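Local coordinates for lovastatin nonaketide synthase, polyketide synthase component (Aspergillus terreus, PDB 7CPX), which builds the polyketide backbone of the cholesterol-lowering drug lovastatin, converting malonyl-CoA units, together with the enoyl reductase partner lovC, into carrier-bound dihydromonacolin L, at residues A[496-502]-A[529-533]; A[1850-1854]-A[2140-2145]; A[1869-1875]-A[1892-1898]. The protein carries 2 engineered substitutions. One frame throughout, in Å; residues are numbered along the deposited sequence.

In the fold
The three contacts show short- and long-range pairings in one multidomain chain. Interaction 1 comes first in sequence, its first segment in the C-terminal extension of the ketosynthase family region, and joins the end of helix 482-498 and the turn after it to the start of helix 529-542; its centre lies about 108 Å from that of interaction 2 and about 122 Å from that of interaction 3, across the chain's centre. Those two have centres about 19 Å and nearest atoms about 10 Å apart. Interaction 3 falls within the sequence spanned by interaction 2, whose second strand, 2139-2143, opens the ketoreductase region. A local hairpin and a long-range strand crossing thus lie close together, though in separate sheets.

Interaction 1 (A[496-502]-A[529-533])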
loop_
_atom_site.group_PDB
_atom_site.type_symbol
_atom_site.label_atom_id
_atom_site.label_comp_id
_atom_site.label_asym_id
_atom_site.label_seq_id
_atom_site.Cartn_x
_atom_site.Cartn_y
_atom_site.Cartn_z
ATOM N N LEU A 496 49.907 21.266 20.418
ATOM C CA LEU A 496 51.203 21.701 20.926
ATOM C C LEU A 496 52.312 20.781 20.442
ATOM O O LEU A 496 53.391 21.245 20.055
ATOM C CB LEU A 496 51.174 21.745 22.453
ATOM C CG LEU A 496 50.336 22.868 23.060
ATOM C CD1 LEU A 496 49.914 22.511 24.470
ATOM C CD2 LEU A 496 51.116 24.169 23.052
ATOM N N GLN A 497 52.066 19.469 20.456
ATOM C CA GLN A 497 53.050 18.537 19.919
ATOM C C GLN A 497 53.300 18.805 18.440
ATOM O O GLN A 497 54.441 18.724 17.969
ATOM C CB GLN A 497 52.579 17.099 20.132
ATOM C CG GLN A 497 52.518 16.680 21.591
ATOM C CD GLN A 497 51.878 15.319 21.779
ATOM O OE1 GLN A 497 51.380 14.717 20.828
ATOM N NE2 GLN A 497 51.889 14.827 23.012
ATOM N N SER A 498 52.242 19.123 17.693
ATOM C CA SER A 498 52.370 19.378 16.263
ATOM C C SER A 498 52.953 20.754 15.971
ATOM O O SER A 498 53.621 20.929 14.946
ATOM C CB SER A 498 51.007 19.242 15.585
ATOM O OG SER A 498 50.437 17.969 15.834
ATOM N N HIS A 499 52.717 21.733 16.842
ATOM C CA HIS A 499 53.141 23.115 16.618
ATOM C C HIS A 499 53.896 23.628 17.836
ATOM O O HIS A 499 53.446 24.554 18.521
ATOM C CB HIS A 499 51.940 24.011 16.314
ATOM C CG HIS A 499 51.186 23.615 15.084
ATOM N ND1 HIS A 499 51.611 23.937 13.814
ATOM C CD2 HIS A 499 50.030 22.926 14.931
ATOM C CE1 HIS A 499 50.752 23.462 12.930
ATOM N NE2 HIS A 499 49.783 22.844 13.582
ATOM N N PRO A 500 55.058 23.044 18.137
ATOM C CA PRO A 500 55.917 23.628 19.177
ATOM C C PRO A 500 56.463 24.993 18.802
ATOM O O PRO A 500 56.874 25.747 19.693
ATOM C CB PRO A 500 57.040 22.596 19.327
ATOM C CG PRO A 500 57.089 21.904 18.004
ATOM C CD PRO A 500 55.672 21.861 17.510
ATOM N N GLU A 501 56.476 25.333 17.512
ATOM C CA GLU A 501 57.028 26.610 17.075
ATOM C C GLU A 501 56.165 27.783 17.522
ATOM O O GLU A 501 56.677 28.893 17.705
ATOM C CB GLU A 501 57.171 26.617 15.554
ATOM C CG GLU A 501 55.846 26.494 14.814
ATOM C CD GLU A 501 56.024 26.201 13.337
ATOM O OE1 GLU A 501 57.185 26.127 12.880
ATOM O OE2 GLU A 501 55.005 26.043 12.635
ATOM N N ILE A 502 54.863 27.561 17.697
ATOM C CA ILE A 502 53.954 28.650 18.029
ATOM C C ILE A 502 54.303 29.209 19.401
ATOM O O ILE A 502 54.499 28.459 20.366
ATOM C CB ILE A 502 52.498 28.167 17.974
ATOM C CG1 ILE A 502 52.098 27.902 16.521
ATOM C CG2 ILE A 502 51.575 29.192 18.618
ATOM C CD1 ILE A 502 50.778 27.196 16.366
ATOM N N HIS A 529 56.748 25.205 26.518
ATOM C CA HIS A 529 55.946 24.219 25.800
ATOM C C HIS A 529 55.969 22.867 26.500
ATOM O O HIS A 529 54.933 22.207 26.622
ATOM C CB HIS A 529 56.444 24.085 24.362
ATOM C CG HIS A 529 56.174 25.289 23.515
ATOM N ND1 HIS A 529 57.119 26.263 23.280
ATOM C CD2 HIS A 529 55.060 25.676 22.848
ATOM C CE1 HIS A 529 56.602 27.199 22.503
ATOM N NE2 HIS A 529 55.353 26.867 22.228
ATOM N N GLU A 530 57.143 22.429 26.959
ATOM C CA GLU A 530 57.217 21.149 27.656
ATOM C C GLU A 530 56.427 21.187 28.958
ATOM O O GLU A 530 55.691 20.243 29.277
ATOM C CB GLU A 530 58.676 20.784 27.927
ATOM C CG GLU A 530 59.510 20.598 26.673
ATOM C CD GLU A 530 60.936 20.188 26.978
ATOM O OE1 GLU A 530 61.268 20.027 28.170
ATOM O OE2 GLU A 530 61.727 20.028 26.024
ATOM N N THR A 531 56.564 22.273 29.720
ATOM C CA THR A 531 55.848 22.386 30.984
ATOM C C THR A 531 54.344 22.383 30.755
ATOM O O THR A 531 53.595 21.697 31.461
ATOM C CB THR A 531 56.275 23.660 31.714
ATOM O OG1 THR A 531 57.705 23.762 31.705
ATOM C CG2 THR A 531 55.786 23.644 33.153
ATOM N N ILE A 532 53.883 23.143 29.759
ATOM C CA ILE A 532 52.450 23.226 29.506
ATOM C C ILE A 532 51.926 21.895 28.982
ATOM O O ILE A 532 50.810 21.484 29.314
ATOM C CB ILE A 532 52.140 24.390 28.545
ATOM C CG1 ILE A 532 50.751 24.963 28.834
ATOM C CG2 ILE A 532 52.212 23.945 27.095
ATOM C CD1 ILE A 532 50.671 25.769 30.116
ATOM N N ARG A 533 52.716 21.196 28.163
ATOM C CA ARG A 533 52.295 19.882 27.684
ATOM C C ARG A 533 52.166 18.890 28.834
ATOM O O ARG A 533 51.192 18.129 28.901
ATOM C CB ARG A 533 53.279 19.356 26.639
ATOM C CG ARG A 533 53.111 19.968 25.260
ATOM C CD ARG A 533 53.679 19.060 24.180
ATOM N NE ARG A 533 55.110 18.832 24.346
ATOM C CZ ARG A 533 56.063 19.551 23.770
ATOM N NH1 ARG A 533 55.778 20.570 22.974
ATOM N NH2 ARG A 533 57.336 19.242 23.997
#
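H529 reaches toward I502 where the end of helix 482-498 and the turn after it meet the start of helix 529-542, consistent with the small alpha/beta linker between ketosynthase and acyltransferase in this family. The polar part is one hydrogen bond: NE2 of H529 gives its N-H to the carbonyl O of I502 at 2.6 Å, with that oxygen in the plane of the imidazole and the C=O pointing almost straight at the donor (170°). P500 O sits over one face of the same ring, offset toward its rim, too poorly angled to accept from it, so the imidazole is approached by carbonyls at both face and edge.

Apolar packing lies beside this bond. L496 CD1 meets I532 CG2 at 3.8 Å, their side chains roughly perpendicular, and both residues also rest on L475 of strand 475-479. The aliphatic part of R533 runs past L496 in the opposite direction, its CG 3.8 Å from L496 CB, while R533 CD lies 3.7 Å from Q497 CG. A bend at chi3 (-61°) then folds the R533 guanidinium back, bringing one of its faces over H529 O and E530 CA of its own helix.

Interaction 2 (A[1850-1854]-A[2140-2145]); sequences FLESA and LPTRVR
E1852 and R2143 form a single backbone bridge where strands 1850-1853 and 2140-2143 cross at 77°, their axes approaching to 4.1 Å. Two hydrogen bonds secure the crossing point: R2143 N donates to L1851 O at 2.6 Å, and S1853 N to R2143 O at 3.2 Å, so the main chain of R2143 is held through both its N-H and its carbonyl.

The side chain of R2143 leaves this point fully stretched, with CG opposite the backbone N (chi1 -176°), and lays its length over one face of the F1850 ring. CD stands above the ring centre, 3.8 Å from the F1850 centroid, as a CH-pi contact, and the guanidinium follows as a cation-pi partner, with R2143 CZ 4.2 Å from that centroid. Further along, R2145 forms a salt bridge with E1852, NH2 to OE2 at 2.9 Å. This bond lies in the guanidinium plane but meets the carboxylate from above its own plane. Each group has a second partner, E2150 for R2145 and Q1841 for E1852. Between the leucines, L1851 CD1 touches L2140 CD1 at 3.9 Å.

Since strand 1849-1853 pairs with 1838-1842 and strand 2139-2143 with 1828-1832, the single bridge joins two two-stranded antiparallel ladders at a steep angle, where the ketoreductase region begins.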
loop_
_atom_site.group_PDB
_atom_site.type_symbol
_atom_site.label_atom_id
_atom_site.label_comp_id
_atom_site.label_asym_id
_atom_site.label_seq_id
_atom_site.Cartn_x
_atom_site.Cartn_y
_atom_site.Cartn_z
ATOM N N PHE A 1850 -29.882 -18.200 -20.806
ATOM C CA PHE A 1850 -30.447 -17.610 -22.009
ATOM C C PHE A 1850 -31.046 -18.709 -22.871
ATOM O O PHE A 1850 -30.591 -19.854 -22.848
ATOM C CB PHE A 1850 -29.393 -16.835 -22.809
ATOM C CG PHE A 1850 -28.148 -17.628 -23.095
ATOM C CD1 PHE A 1850 -28.162 -18.663 -24.013
ATOM C CD2 PHE A 1850 -26.962 -17.330 -22.451
ATOM C CE1 PHE A 1850 -27.022 -19.390 -24.277
ATOM C CE2 PHE A 1850 -25.817 -18.051 -22.713
ATOM C CZ PHE A 1850 -25.846 -19.084 -23.627
ATOM N N LEU A 1851 -32.062 -18.344 -23.644
ATOM C CA LEU A 1851 -32.644 -19.264 -24.609
ATOM C C LEU A 1851 -31.729 -19.369 -25.820
ATOM O O LEU A 1851 -31.274 -18.352 -26.354
ATOM C CB LEU A 1851 -34.031 -18.785 -25.031
ATOM C CG LEU A 1851 -35.064 -18.664 -23.912
ATOM C CD1 LEU A 1851 -36.336 -18.004 -24.419
ATOM C CD2 LEU A 1851 -35.369 -20.029 -23.325
ATOM N N GLU A 1852 -31.460 -20.597 -26.257
ATOM C CA GLU A 1852 -30.635 -20.823 -27.432
ATOM C C GLU A 1852 -31.248 -21.936 -28.266
ATOM O O GLU A 1852 -32.049 -22.736 -27.781
ATOM C CB GLU A 1852 -29.190 -21.178 -27.058
ATOM C CG GLU A 1852 -29.030 -22.520 -26.361
ATOM C CD GLU A 1852 -27.576 -22.901 -26.170
ATOM O OE1 GLU A 1852 -26.700 -22.051 -26.433
ATOM O OE2 GLU A 1852 -27.308 -24.052 -25.763
ATOM N N SER A 1853 -30.875 -21.971 -29.540
ATOM C CA SER A 1853 -31.381 -23.006 -30.429
ATOM C C SER A 1853 -30.775 -24.352 -30.056
ATOM O O SER A 1853 -29.551 -24.497 -29.980
ATOM C CB SER A 1853 -31.062 -22.663 -31.881
ATOM O OG SER A 1853 -31.560 -23.661 -32.756
ATOM N N ALA A 1854 -31.637 -25.342 -29.826
ATOM C CA ALA A 1854 -31.219 -26.684 -29.450
ATOM C C ALA A 1854 -31.347 -27.672 -30.601
ATOM O O ALA A 1854 -31.319 -28.886 -30.374
ATOM C CB ALA A 1854 -32.032 -27.169 -28.250
ATOM N N LEU A 2140 -39.894 -16.388 -29.895
ATOM C CA LEU A 2140 -39.093 -15.543 -29.028
ATOM C C LEU A 2140 -37.731 -15.315 -29.661
ATOM O O LEU A 2140 -37.305 -16.085 -30.529
ATOM C CB LEU A 2140 -38.915 -16.182 -27.644
ATOM C CG LEU A 2140 -40.206 -16.439 -26.869
ATOM C CD1 LEU A 2140 -39.966 -17.444 -25.757
ATOM C CD2 LEU A 2140 -40.756 -15.140 -26.310
ATOM N N PRO A 2141 -37.025 -14.257 -29.252
ATOM C CA PRO A 2141 -35.631 -14.098 -29.682
ATOM C C PRO A 2141 -34.718 -15.080 -28.971
ATOM O O PRO A 2141 -34.398 -14.907 -27.791
ATOM C CB PRO A 2141 -35.312 -12.648 -29.305
ATOM C CG PRO A 2141 -36.206 -12.365 -28.151
ATOM C CD PRO A 2141 -37.473 -13.133 -28.413
ATOM N N THR A 2142 -34.296 -16.115 -29.686
ATOM C CA THR A 2142 -33.483 -17.188 -29.144
ATOM C C THR A 2142 -32.042 -17.017 -29.600
ATOM O O THR A 2142 -31.782 -16.691 -30.763
ATOM C CB THR A 2142 -34.025 -18.545 -29.599
ATOM O OG1 THR A 2142 -35.382 -18.689 -29.162
ATOM C CG2 THR A 2142 -33.194 -19.673 -29.035
ATOM N N ARG A 2143 -31.110 -17.227 -28.675
ATOM C CA ARG A 2143 -29.690 -17.064 -28.964
ATOM C C ARG A 2143 -29.231 -18.192 -29.876
ATOM O O ARG A 2143 -29.109 -19.343 -29.445
ATOM C CB ARG A 2143 -28.891 -17.044 -27.665
ATOM C CG ARG A 2143 -27.406 -16.788 -27.843
ATOM C CD ARG A 2143 -26.771 -16.361 -26.533
ATOM N NE ARG A 2143 -25.319 -16.270 -26.618
ATOM C CZ ARG A 2143 -24.541 -15.822 -25.644
ATOM N NH1 ARG A 2143 -25.045 -15.397 -24.496
ATOM N NH2 ARG A 2143 -23.224 -15.796 -25.825
ATOM N N VAL A 2144 -28.965 -17.864 -31.137
ATOM C CA VAL A 2144 -28.641 -18.863 -32.147
ATOM C C VAL A 2144 -27.498 -19.741 -31.661
ATOM O O VAL A 2144 -26.630 -19.291 -30.904
ATOM C CB VAL A 2144 -28.290 -18.197 -33.489
ATOM C CG1 VAL A 2144 -27.961 -19.249 -34.522
ATOM C CG2 VAL A 2144 -29.440 -17.329 -33.969
ATOM N N ARG A 2145 -27.498 -21.000 -32.087
ATOM C CA ARG A 2145 -26.459 -21.960 -31.751
ATOM C C ARG A 2145 -25.639 -22.281 -32.991
ATOM O O ARG A 2145 -26.158 -22.312 -34.111
ATOM C CB ARG A 2145 -27.062 -23.246 -31.175
ATOM C CG ARG A 2145 -26.061 -24.379 -30.986
ATOM C CD ARG A 2145 -26.728 -25.654 -30.499
ATOM N NE ARG A 2145 -26.909 -25.669 -29.053
ATOM C CZ ARG A 2145 -27.267 -26.739 -28.356
ATOM N NH1 ARG A 2145 -27.493 -27.904 -28.943
ATOM N NH2 ARG A 2145 -27.396 -26.641 -27.036
#

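Interaction 3 (A[1869-1875]-A[1892-1898]); sequences KTIYVHF and VQGHVQE
Q1893 O is gripped by two consecutive backbone N-H groups, H1874 N at 2.9 Å and F1875 N at 3.0 Å, the signature of a classic beta bulge; Q1893 N returns a bond to F1875 O. A second shared acceptor lies one step along the ladder. Y1872 O takes H1895 N at 2.9 Å and the imidazole ND1 of H1874 at 3.1 Å, the two donors arriving from opposite faces of its carbonyl plane. The bond from H1874 ND1 runs in the plane of its own ring and helps to fix the ring's rotation. The same ring turns its edge toward the face of H1895 in an edge-to-face pair, with the centroids of H1874 and H1895 3.8 Å apart.

Next to the bulge the strands draw together at G1894, whose CA is 4.1 Å from V1873 CA and which brings no side chain into this close approach. Apolar side chains pack along the same ladder, I1871 CG1 meeting V1896 CG1 at 3.7 Å. At the far end K1869, bent at chi2 (-62°) and chi3 (-66°), brings NZ to 2.6 Å from E1898 OE2 in a salt bridge that uses the syn lone pair of E1898 OE2.

The two strands form a hairpin within a larger sheet: strand 1915-1918 pairs with 1869-1883, strand 1901-1909 with 1887-1898, and V2128 and S2130 of strand 2128-2130 touch F1875.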
loop_
_atom_site.group_PDB
_atom_site.type_symbol
_atom_site.label_atom_id
_atom_site.label_comp_id
_atom_site.label_asym_id
_atom_site.label_seq_id
_atom_site.Cartn_x
_atom_site.Cartn_y
_atom_site.Cartn_z
ATOM N N LYS A 1869 -37.744 -40.796 -27.760
ATOM C CA LYS A 1869 -39.025 -40.109 -27.775
ATOM C C LYS A 1869 -38.822 -38.602 -27.803
ATOM O O LYS A 1869 -37.912 -38.068 -27.160
ATOM C CB LYS A 1869 -39.851 -40.493 -26.550
ATOM C CG LYS A 1869 -39.967 -41.993 -26.312
ATOM C CD LYS A 1869 -40.657 -42.713 -27.464
ATOM C CE LYS A 1869 -42.115 -42.304 -27.591
ATOM N NZ LYS A 1869 -42.828 -43.104 -28.623
ATOM N N THR A 1870 -39.686 -37.920 -28.551
ATOM C CA THR A 1870 -39.683 -36.466 -28.645
ATOM C C THR A 1870 -40.721 -35.930 -27.668
ATOM O O THR A 1870 -41.917 -36.209 -27.804
ATOM C CB THR A 1870 -39.979 -36.007 -30.070
ATOM O OG1 THR A 1870 -38.979 -36.522 -30.957
ATOM C CG2 THR A 1870 -39.993 -34.487 -30.150
ATOM N N ILE A 1871 -40.261 -35.161 -26.690
ATOM C CA ILE A 1871 -41.111 -34.595 -25.652
ATOM C C ILE A 1871 -41.192 -33.095 -25.891
ATOM O O ILE A 1871 -40.182 -32.390 -25.819
ATOM C CB ILE A 1871 -40.571 -34.903 -24.250
ATOM C CG1 ILE A 1871 -40.366 -36.408 -24.078
ATOM C CG2 ILE A 1871 -41.525 -34.369 -23.192
ATOM C CD1 ILE A 1871 -39.718 -36.788 -22.770
ATOM N N TYR A 1872 -42.393 -32.606 -26.176
ATOM C CA TYR A 1872 -42.648 -31.173 -26.274
ATOM C C TYR A 1872 -42.904 -30.667 -24.861
ATOM O O TYR A 1872 -43.981 -30.874 -24.299
ATOM C CB TYR A 1872 -43.826 -30.899 -27.198
ATOM C CG TYR A 1872 -43.660 -31.490 -28.580
ATOM C CD1 TYR A 1872 -43.970 -32.819 -28.829
ATOM C CD2 TYR A 1872 -43.193 -30.720 -29.635
ATOM C CE1 TYR A 1872 -43.821 -33.365 -30.087
ATOM C CE2 TYR A 1872 -43.041 -31.256 -30.897
ATOM C CZ TYR A 1872 -43.356 -32.580 -31.118
ATOM O OH TYR A 1872 -43.206 -33.122 -32.374
ATOM N N VAL A 1873 -41.907 -30.010 -24.285
ATOM C CA VAL A 1873 -41.906 -29.709 -22.859
ATOM C C VAL A 1873 -42.808 -28.515 -22.584
ATOM O O VAL A 1873 -42.671 -27.456 -23.209
ATOM C CB VAL A 1873 -40.476 -29.443 -22.366
ATOM C CG1 VAL A 1873 -40.470 -29.183 -20.875
ATOM C CG2 VAL A 1873 -39.576 -30.617 -22.702
ATOM N N HIS A 1874 -43.737 -28.687 -21.645
ATOM C CA HIS A 1874 -44.529 -27.588 -21.114
ATOM C C HIS A 1874 -43.883 -26.992 -19.873
ATOM O O HIS A 1874 -43.865 -25.768 -19.707
ATOM C CB HIS A 1874 -45.940 -28.069 -20.770
ATOM C CG HIS A 1874 -46.753 -28.472 -21.959
ATOM N ND1 HIS A 1874 -46.238 -29.223 -22.994
ATOM C CD2 HIS A 1874 -48.047 -28.236 -22.274
ATOM C CE1 HIS A 1874 -47.178 -29.423 -23.899
ATOM N NE2 HIS A 1874 -48.286 -28.835 -23.487
ATOM N N PHE A 1875 -43.352 -27.846 -19.001
ATOM C CA PHE A 1875 -42.702 -27.416 -17.774
ATOM C C PHE A 1875 -41.429 -28.223 -17.573
ATOM O O PHE A 1875 -41.343 -29.385 -17.977
ATOM C CB PHE A 1875 -43.628 -27.580 -16.566
ATOM C CG PHE A 1875 -44.936 -26.859 -16.705
ATOM C CD1 PHE A 1875 -45.062 -25.542 -16.304
ATOM C CD2 PHE A 1875 -46.039 -27.498 -17.242
ATOM C CE1 PHE A 1875 -46.263 -24.875 -16.433
ATOM C CE2 PHE A 1875 -47.242 -26.838 -17.375
ATOM C CZ PHE A 1875 -47.356 -25.524 -16.970
ATOM N N VAL A 1892 -38.162 -32.839 -16.799
ATOM C CA VAL A 1892 -39.035 -32.154 -17.741
ATOM C C VAL A 1892 -40.401 -32.820 -17.720
ATOM O O VAL A 1892 -40.531 -34.011 -17.424
ATOM C CB VAL A 1892 -38.451 -32.162 -19.171
ATOM C CG1 VAL A 1892 -37.078 -31.516 -19.183
ATOM C CG2 VAL A 1892 -38.381 -33.584 -19.706
ATOM N N GLN A 1893 -41.424 -32.034 -18.036
ATOM C CA GLN A 1893 -42.791 -32.515 -18.160
ATOM C C GLN A 1893 -43.391 -31.919 -19.421
ATOM O O GLN A 1893 -43.116 -30.764 -19.755
ATOM C CB GLN A 1893 -43.629 -32.126 -16.938
ATOM C CG GLN A 1893 -45.088 -32.550 -17.008
ATOM C CD GLN A 1893 -45.885 -32.079 -15.808
ATOM O OE1 GLN A 1893 -45.418 -31.253 -15.024
ATOM N NE2 GLN A 1893 -47.095 -32.603 -15.658
ATOM N N GLY A 1894 -44.202 -32.698 -20.125
ATOM C CA GLY A 1894 -44.849 -32.167 -21.306
ATOM C C GLY A 1894 -45.443 -33.261 -22.168
ATOM O O GLY A 1894 -45.496 -34.429 -21.784
ATOM N N HIS A 1895 -45.878 -32.845 -23.353
ATOM C CA HIS A 1895 -46.604 -33.720 -24.258
ATOM C C HIS A 1895 -45.667 -34.634 -25.035
ATOM O O HIS A 1895 -44.488 -34.336 -25.234
ATOM C CB HIS A 1895 -47.428 -32.895 -25.247
ATOM C CG HIS A 1895 -48.602 -32.203 -24.629
ATOM N ND1 HIS A 1895 -49.347 -31.261 -25.306
ATOM C CD2 HIS A 1895 -49.163 -32.315 -23.402
ATOM C CE1 HIS A 1895 -50.316 -30.824 -24.523
ATOM N NE2 HIS A 1895 -50.226 -31.447 -23.361
ATOM N N VAL A 1896 -46.210 -35.769 -25.460
ATOM C CA VAL A 1896 -45.609 -36.612 -26.484
ATOM C C VAL A 1896 -46.705 -36.987 -27.467
ATOM O O VAL A 1896 -47.841 -37.265 -27.067
ATOM C CB VAL A 1896 -44.943 -37.874 -25.894
ATOM C CG1 VAL A 1896 -43.778 -37.485 -25.011
ATOM C CG2 VAL A 1896 -45.947 -38.706 -25.115
ATOM N N GLN A 1897 -46.371 -36.976 -28.754
ATOM C CA GLN A 1897 -47.342 -37.242 -29.808
ATOM C C GLN A 1897 -47.389 -38.743 -30.069
ATOM O O GLN A 1897 -46.434 -39.322 -30.595
ATOM C CB GLN A 1897 -46.987 -36.470 -31.075
ATOM C CG GLN A 1897 -47.175 -34.970 -30.947
ATOM C CD GLN A 1897 -46.906 -34.235 -32.243
ATOM O OE1 GLN A 1897 -46.301 -34.781 -33.165
ATOM N NE2 GLN A 1897 -47.361 -32.991 -32.323
ATOM N N GLU A 1898 -48.504 -39.368 -29.696
ATOM C CA GLU A 1898 -48.740 -40.792 -29.927
ATOM C C GLU A 1898 -50.063 -40.917 -30.673
ATOM O O GLU A 1898 -51.136 -40.821 -30.069
ATOM C CB GLU A 1898 -48.764 -41.568 -28.615
ATOM C CG GLU A 1898 -47.452 -41.531 -27.848
ATOM C CD GLU A 1898 -46.330 -42.248 -28.574
ATOM O OE1 GLU A 1898 -46.607 -42.912 -29.594
ATOM O OE2 GLU A 1898 -45.170 -42.147 -28.122
#